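Local coordinates for ancillary protein 2 (Streptococcus pyogenes, PDB 4C0Z) that is a component of the pilus tip that can bind covalently, through reactive thioester bonds, to targets on the host cell surface and so mediates adhesion of the pili, at residues I[133-136]-I[137-141]. Sequence-based numbering, arbitrary orientation.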
# COMPACT_ATOMS: atom_id res chain seq x y z
N ALA I 133 9.57 4.87 -7.93
CA ALA I 133 10.41 6.03 -7.63
C ALA I 133 9.56 7.12 -6.92
O ALA I 133 10.02 7.72 -5.95
CB ALA I 133 11.04 6.57 -8.90
N ILE I 134 8.31 7.32 -7.37
CA ILE I 134 7.36 8.25 -6.73
C ILE I 134 7.08 7.84 -5.26
O ILE I 134 7.23 8.68 -4.36
CB ILE I 134 6.05 8.38 -7.57
CG1 ILE I 134 6.29 9.17 -8.92
CG2 ILE I 134 4.89 8.99 -6.75
CD1 ILE I 134 6.69 10.66 -8.79
N TRP I 135 6.75 6.56 -5.03
CA TRP I 135 6.47 6.01 -3.69
C TRP I 135 7.63 6.16 -2.74
O TRP I 135 7.41 6.35 -1.55
CB TRP I 135 6.05 4.53 -3.75
CG TRP I 135 4.67 4.30 -4.26
CD1 TRP I 135 3.58 5.10 -4.08
CD2 TRP I 135 4.19 3.11 -4.89
NE1 TRP I 135 2.47 4.51 -4.62
CE2 TRP I 135 2.81 3.29 -5.13
CE3 TRP I 135 4.79 1.91 -5.30
CZ2 TRP I 135 2.04 2.33 -5.77
CZ3 TRP I 135 4.03 0.97 -5.94
CH2 TRP I 135 2.66 1.16 -6.15
N TYR I 136 8.88 6.08 -3.26
CA TYR I 136 10.09 6.26 -2.48
C TYR I 136 10.04 7.65 -1.79
O TYR I 136 10.40 7.77 -0.62
CB TYR I 136 11.34 6.14 -3.39
CG TYR I 136 12.65 6.39 -2.69
CD1 TYR I 136 13.25 5.40 -1.92
CD2 TYR I 136 13.30 7.62 -2.80
CE1 TYR I 136 14.47 5.63 -1.27
CE2 TYR I 136 14.51 7.86 -2.16
CZ TYR I 136 15.09 6.86 -1.39
OH TYR I 136 16.27 7.10 -0.74
N TYR I 137 9.55 8.68 -2.50
CA TYR I 137 9.47 10.03 -1.95
C TYR I 137 8.16 10.33 -1.23
O TYR I 137 8.19 10.91 -0.15
CB TYR I 137 9.75 11.09 -3.02
CG TYR I 137 11.22 11.15 -3.39
CD1 TYR I 137 12.14 11.78 -2.56
CD2 TYR I 137 11.70 10.51 -4.54
CE1 TYR I 137 13.50 11.79 -2.87
CE2 TYR I 137 13.05 10.54 -4.87
CZ TYR I 137 13.95 11.18 -4.04
OH TYR I 137 15.28 11.18 -4.37
N THR I 138 7.03 9.95 -1.81
CA THR I 138 5.71 10.27 -1.24
C THR I 138 5.35 9.46 0.01
O THR I 138 4.60 9.95 0.86
CB THR I 138 4.62 10.07 -2.28
OG1 THR I 138 4.56 8.70 -2.65
CG2 THR I 138 4.80 10.97 -3.49
N ASP I 139 5.84 8.22 0.10
CA ASP I 139 5.48 7.31 1.18
C ASP I 139 6.68 6.73 1.91
O ASP I 139 6.51 5.83 2.73
CB ASP I 139 4.63 6.18 0.59
CG ASP I 139 3.22 6.62 0.29
OD1 ASP I 139 2.98 7.13 -0.84
OD2 ASP I 139 2.36 6.54 1.20
N SER I 140 7.88 7.25 1.64
CA SER I 140 9.15 6.78 2.21
C SER I 140 9.28 5.25 2.07
O SER I 140 9.67 4.57 3.03
CB SER I 140 9.33 7.25 3.66
OG SER I 140 9.25 8.66 3.77
N SER I 141 8.89 4.70 0.89
CA SER I 141 8.98 3.26 0.68
C SER I 141 10.44 2.83 0.65
O SER I 141 11.30 3.53 0.10
CB SER I 141 8.21 2.81 -0.55
OG SER I 141 8.91 3.14 -1.74
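Tyr136 turns the edge of its ring onto one face of the Tyr137 ring, a T-shaped pair with planes at 86° and ring centroids 5.0 Å apart. Tyr136 CD2 makes the approach and lies 3.6 Å from Tyr137 CE2, towards the rim of that ring. Two different first torsions bring these neighbours together: CG of Tyr136 stands opposite its own backbone N (chi1 177°), whereas CG of Tyr137 stands opposite its carbonyl carbon. Arg92 adds a cation-pi contact to Tyr136.

Trp135, one residue before Tyr136, sends its indole to the other side of the helix. Its CD1 is 4.0 Å from Thr138 OG1, which sits at the edge of the indole, and 3.9 Å from Asp139 OD1. The indole also lines the spermidine pocket of this N-terminal thioester domain and touches Cys55, the thioester cysteine. Both carboxylate oxygens of Asp139 accept backbone N-H groups, OD1 from Asn57 and OD2 from Leu58, two further pocket residues. The end of helix 123-138 is thus tied to the loop after strand 51-56.

Ile134 CG2 meets Thr138 CG2 at 3.8 Å, and both side chains also pack on Leu207. The helix ends as Asp139 leaves helical geometry. Ser140 has a positive phi (50°), which turns the chain so that Ser141 N points back to Trp135 O. That oxygen accepts two hydrogen bonds from opposite faces of its carbonyl plane, from Asp139 N at 2.9 Å and, longer, from Ser141 N at 3.3 Å.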